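Local coordinates for protein NleG5-1 effector (PDB 5VGC) that probably transfers ubiquitin to target proteins as a bacterial effector whose C-terminal part belongs to the RING-like NleG family, and binds calcium ions, at residues N112-E123 against K170-R180. The protein carries 1 engineered substitution. Residues are numbered along the deposited sequence; the frame is centred on the assembly and turned at random. Where two conformers were deposited one is given.
Sequences NYQLEELLDKIE and KMALIHLVKTR. With CA (calcium ion), chain E.
Val177 and Ile122 interlock as reciprocal knobs between helix 111-125 and helix 170-178. The segments run antiparallel at 171°, and their axes approach to 10.6 Å. Val177 fits among Leu115, Leu118, Leu119 and Ile122, and its two methyls divide the work: Val177 CG1 meets Leu118 CD2 tip to tip and also Leu115 CD1 (3.5 Å), whereas Val177 CG2 packs on Ile122 CD1. In return Ile122 sits among Lys170, Leu173, Ile174 and Val177. With CG1 beside the backbone N (chi1 -74°), its longer branch crosses Leu173, Ile122 CG1 lying 3.9 Å from Leu173 CD2, while the CG2 methyl, anti to that N, rests on Lys170 CG and Ile174 CG1. The Leu119 side chain crosses that of Ile174 at about a right angle, Leu119 CD2 lying 4.1 Å from Ile174 CG1.

Polar pairs close both ends. An extended Lys170 chain delivers NZ to Glu123 OE1 in a 2.7 Å salt bridge, on the syn side and somewhat out of the carboxylate plane. At the other end Arg180 NH2 makes a weak bond to Asn112 OD1 (3.2 Å, N-H...O 124°), the amide and guanidinium planes being steeply inclined to each other. The guanidinium has firmer partners: Ser111 OG bonds NE, and Lys178 O lies 2.9 Å from Arg180 NH1. Behind these apolar side chains, Val154 and Ile195 of the antiparallel sheet back the two helices, all within the NleG family region, assigned to the RING clan.

Arg180, at positive phi, is C-prime of a Schellman motif (Ala181 N to Leu176 O, Arg180 N to Val177 O), and its carbonyl O coordinates calcium at 2.5 Å. Interhelical cohesion therefore appears chiefly apolar, with one salt bridge at one end, while Arg180 turns its guanidinium toward the other helix and its carbonyl O to the metal.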
loop_
_atom_site.group_PDB
_atom_site.type_symbol
_atom_site.label_atom_id
_atom_site.label_comp_id
_atom_site.label_asym_id
_atom_site.label_seq_id
_atom_site.Cartn_x
_atom_site.Cartn_y
_atom_site.Cartn_z
ATOM N N ASN A 112 5.643 10.812 -9.293
ATOM C CA ASN A 112 5.269 11.532 -10.521
ATOM C C ASN A 112 5.101 13.045 -10.313
ATOM O O ASN A 112 5.434 13.843 -11.184
ATOM C CB ASN A 112 3.958 11.000 -11.134
ATOM C CG ASN A 112 4.019 9.517 -11.523
ATOM O OD1 ASN A 112 4.777 8.706 -10.971
ATOM N ND2 ASN A 112 3.198 9.159 -12.477
ATOM N N TYR A 113 4.560 13.424 -9.163
ATOM C CA TYR A 113 4.302 14.829 -8.888
ATOM C C TYR A 113 5.562 15.556 -8.423
ATOM O O TYR A 113 5.730 16.751 -8.625
ATOM C CB TYR A 113 3.114 14.935 -7.913
ATOM C CG TYR A 113 1.897 14.183 -8.477
ATOM C CD1 TYR A 113 1.058 14.774 -9.419
ATOM C CD2 TYR A 113 1.615 12.867 -8.085
ATOM C CE1 TYR A 113 -0.024 14.095 -9.940
ATOM C CE2 TYR A 113 0.538 12.175 -8.603
ATOM C CZ TYR A 113 -0.285 12.793 -9.528
ATOM O OH TYR A 113 -1.367 12.114 -10.051
ATOM N N GLN A 114 6.464 14.816 -7.770
ATOM C CA GLN A 114 7.703 15.387 -7.184
ATOM C C GLN A 114 8.918 15.393 -8.173
ATOM O O GLN A 114 9.965 16.064 -7.954
ATOM C CB GLN A 114 8.070 14.524 -5.991
ATOM C CG GLN A 114 7.055 14.539 -4.867
ATOM C CD GLN A 114 7.417 13.619 -3.728
ATOM O OE1 GLN A 114 8.373 12.836 -3.815
ATOM N NE2 GLN A 114 6.659 13.708 -2.643
ATOM N N LEU A 115 8.757 14.620 -9.233
ATOM C CA LEU A 115 9.884 14.289 -10.092
ATOM C C LEU A 115 10.589 15.495 -10.732
ATOM O O LEU A 115 11.830 15.622 -10.666
ATOM C CB LEU A 115 9.455 13.308 -11.194
ATOM C CG LEU A 115 10.572 12.642 -11.958
ATOM C CD1 LEU A 115 11.332 11.653 -11.076
ATOM C CD2 LEU A 115 10.007 11.926 -13.175
ATOM N N GLU A 116 9.787 16.362 -11.363
ATOM C CA GLU A 116 10.302 17.508 -12.128
ATOM C C GLU A 116 11.072 18.482 -11.220
ATOM O O GLU A 116 12.194 18.891 -11.558
ATOM C CB GLU A 116 9.174 18.214 -12.906
ATOM C CG GLU A 116 9.079 17.837 -14.380
ATOM C CD GLU A 116 9.675 18.908 -15.292
ATOM O OE1 GLU A 116 10.881 19.208 -15.143
ATOM O OE2 GLU A 116 8.942 19.453 -16.153
ATOM N N GLU A 117 10.473 18.812 -10.080
ATOM C CA GLU A 117 11.128 19.567 -9.018
ATOM C C GLU A 117 12.482 18.944 -8.571
ATOM O O GLU A 117 13.519 19.642 -8.465
ATOM C CB GLU A 117 10.145 19.732 -7.845
ATOM C CG GLU A 117 10.732 20.227 -6.523
ATOM C CD GLU A 117 9.744 20.920 -5.600
ATOM O OE1 GLU A 117 8.652 21.303 -6.073
ATOM O OE2 GLU A 117 10.085 21.085 -4.405
ATOM N N LEU A 118 12.475 17.637 -8.334
ATOM C CA LEU A 118 13.669 16.923 -7.893
ATOM C C LEU A 118 14.792 16.956 -8.964
ATOM O O LEU A 118 15.983 17.270 -8.667
ATOM C CB LEU A 118 13.290 15.486 -7.528
ATOM C CG LEU A 118 14.324 14.549 -6.941
ATOM C CD1 LEU A 118 15.027 15.183 -5.759
ATOM C CD2 LEU A 118 13.596 13.293 -6.505
ATOM N N LEU A 119 14.405 16.636 -10.199
ATOM C CA LEU A 119 15.336 16.692 -11.325
ATOM C C LEU A 119 15.885 18.107 -11.544
ATOM O O LEU A 119 17.110 18.298 -11.755
ATOM C CB LEU A 119 14.667 16.176 -12.604
ATOM C CG LEU A 119 14.391 14.671 -12.650
ATOM C CD1 LEU A 119 13.648 14.321 -13.916
ATOM C CD2 LEU A 119 15.678 13.855 -12.584
ATOM N N ASP A 120 14.991 19.091 -11.475
ATOM C CA ASP A 120 15.413 20.500 -11.542
ATOM C C ASP A 120 16.404 20.824 -10.434
ATOM O O ASP A 120 17.436 21.477 -10.701
ATOM C CB ASP A 120 14.213 21.482 -11.489
ATOM C CG ASP A 120 13.483 21.598 -12.826
ATOM O OD1 ASP A 120 13.944 21.029 -13.840
ATOM O OD2 ASP A 120 12.428 22.270 -12.870
ATOM N N LYS A 121 16.123 20.379 -9.206
ATOM C CA LYS A 121 17.081 20.653 -8.132
ATOM C C LYS A 121 18.416 19.960 -8.365
ATOM O O LYS A 121 19.480 20.567 -8.117
ATOM C CB LYS A 121 16.555 20.330 -6.751
ATOM C CG LYS A 121 17.506 20.794 -5.662
ATOM C CD LYS A 121 16.790 21.058 -4.363
ATOM C CE LYS A 121 17.747 21.676 -3.358
ATOM N NZ LYS A 121 17.166 21.491 -1.991
ATOM N N ILE A 122 18.390 18.717 -8.845
ATOM C CA ILE A 122 19.675 18.068 -9.189
ATOM C C ILE A 122 20.423 18.960 -10.195
ATOM O O ILE A 122 21.591 19.392 -9.956
ATOM C CB ILE A 122 19.480 16.633 -9.721
ATOM C CG1 ILE A 122 19.124 15.718 -8.543
ATOM C CG2 ILE A 122 20.736 16.129 -10.432
ATOM C CD1 ILE A 122 18.631 14.347 -8.943
ATOM N N GLU A 123 19.716 19.251 -11.289
ATOM C CA GLU A 123 20.266 20.107 -12.328
ATOM C C GLU A 123 20.881 21.409 -11.767
ATOM O O GLU A 123 21.993 21.789 -12.131
ATOM C CB GLU A 123 19.192 20.422 -13.371
ATOM C CG GLU A 123 19.720 20.858 -14.715
ATOM C CD GLU A 123 20.595 19.813 -15.351
ATOM O OE1 GLU A 123 21.660 20.214 -15.861
ATOM O OE2 GLU A 123 20.233 18.599 -15.336
ATOM N N LYS A 170 26.085 12.896 -11.252
ATOM C CA LYS A 170 24.809 13.475 -11.655
ATOM C C LYS A 170 23.913 12.465 -12.386
ATOM O O LYS A 170 22.726 12.268 -12.022
ATOM C CB LYS A 170 25.080 14.679 -12.546
ATOM C CG LYS A 170 23.854 15.489 -12.945
ATOM C CD LYS A 170 24.251 16.521 -13.971
ATOM C CE LYS A 170 23.010 17.197 -14.507
ATOM N NZ LYS A 170 23.306 18.058 -15.678
ATOM N N MET A 171 24.484 11.824 -13.407
ATOM C CA MET A 171 23.778 10.824 -14.207
ATOM C C MET A 171 23.259 9.683 -13.326
ATOM O O MET A 171 22.131 9.187 -13.537
ATOM C CB MET A 171 24.687 10.270 -15.326
ATOM C CG MET A 171 25.123 11.290 -16.389
ATOM S SD MET A 171 26.268 10.742 -17.705
ATOM C CE MET A 171 27.824 10.707 -16.818
ATOM N N ALA A 172 24.073 9.279 -12.339
ATOM C CA ALA A 172 23.692 8.226 -11.400
ATOM C C ALA A 172 22.528 8.690 -10.544
ATOM O O ALA A 172 21.562 7.950 -10.356
ATOM C CB ALA A 172 24.862 7.834 -10.523
ATOM N N LEU A 173 22.616 9.919 -10.032
ATOM C CA LEU A 173 21.501 10.454 -9.231
ATOM C C LEU A 173 20.181 10.533 -10.045
ATOM O O LEU A 173 19.086 10.133 -9.565
ATOM C CB LEU A 173 21.862 11.826 -8.648
ATOM C CG LEU A 173 21.340 12.108 -7.245
ATOM C CD1 LEU A 173 21.836 11.044 -6.272
ATOM C CD2 LEU A 173 21.791 13.501 -6.834
ATOM N N ILE A 174 20.310 11.036 -11.279
ATOM C CA ILE A 174 19.184 11.038 -12.211
ATOM C C ILE A 174 18.592 9.620 -12.409
ATOM O O ILE A 174 17.341 9.437 -12.389
ATOM C CB ILE A 174 19.551 11.695 -13.543
ATOM C CG1 ILE A 174 19.694 13.215 -13.309
ATOM C CG2 ILE A 174 18.463 11.408 -14.612
ATOM C CD1 ILE A 174 20.303 13.986 -14.461
ATOM N N HIS A 175 19.471 8.633 -12.580
ATOM C CA HIS A 175 19.060 7.237 -12.680
ATOM C C HIS A 175 18.365 6.735 -11.411
ATOM O O HIS A 175 17.340 6.052 -11.503
ATOM C CB HIS A 175 20.255 6.353 -13.007
ATOM C CG HIS A 175 19.927 4.900 -13.120
ATOM N ND1 HIS A 175 20.229 3.992 -12.130
ATOM C CD2 HIS A 175 19.343 4.195 -14.117
ATOM C CE1 HIS A 175 19.839 2.787 -12.507
ATOM N NE2 HIS A 175 19.302 2.883 -13.711
ATOM N N LEU A 176 18.903 7.068 -10.239
ATOM C CA LEU A 176 18.281 6.658 -8.968
ATOM C C LEU A 176 16.892 7.270 -8.818
ATOM O O LEU A 176 15.932 6.552 -8.427
ATOM C CB LEU A 176 19.111 7.059 -7.747
ATOM C CG LEU A 176 20.467 6.391 -7.560
ATOM C CD1 LEU A 176 21.209 7.016 -6.385
ATOM C CD2 LEU A 176 20.348 4.907 -7.372
ATOM N N VAL A 177 16.789 8.570 -9.120
ATOM C CA VAL A 177 15.502 9.257 -8.972
ATOM C C VAL A 177 14.480 8.735 -10.004
ATOM O O VAL A 177 13.349 8.349 -9.631
ATOM C CB VAL A 177 15.672 10.796 -9.053
ATOM C CG1 VAL A 177 14.327 11.515 -9.191
ATOM C CG2 VAL A 177 16.412 11.288 -7.833
ATOM N N LYS A 178 14.874 8.690 -11.281
ATOM C CA LYS A 178 13.957 8.219 -12.327
ATOM C C LYS A 178 13.464 6.783 -12.143
ATOM O O LYS A 178 12.343 6.465 -12.523
ATOM C CB LYS A 178 14.565 8.402 -13.702
ATOM C CG LYS A 178 14.618 9.870 -14.157
ATOM C CD LYS A 178 15.127 9.917 -15.582
ATOM C CE LYS A 178 15.163 11.296 -16.185
ATOM N NZ LYS A 178 15.579 11.152 -17.609
ATOM N N THR A 179 14.289 5.917 -11.558
ATOM C CA THR A 179 13.874 4.555 -11.239
ATOM C C THR A 179 13.235 4.469 -9.852
ATOM O O THR A 179 12.943 3.371 -9.396
ATOM C CB THR A 179 15.046 3.543 -11.325
ATOM O OG1 THR A 179 16.049 3.853 -10.349
ATOM C CG2 THR A 179 15.668 3.529 -12.724
ATOM N N ARG A 180 13.008 5.603 -9.168
ATOM C CA ARG A 180 12.406 5.579 -7.829
ATOM C C ARG A 180 13.190 4.657 -6.858
ATOM O O ARG A 180 12.615 4.067 -5.925
ATOM C CB ARG A 180 10.909 5.159 -7.920
ATOM C CG ARG A 180 9.950 6.250 -8.384
ATOM C CD ARG A 180 10.018 6.525 -9.881
ATOM N NE ARG A 180 8.983 7.485 -10.298
ATOM C CZ ARG A 180 8.800 7.920 -11.547
ATOM N NH1 ARG A 180 9.590 7.501 -12.533
ATOM N NH2 ARG A 180 7.824 8.786 -11.815
HETATM CA CA CA E . 11.165 3.040 -4.231
HETATM O O HOH W 1 12.257 4.350 -2.642
#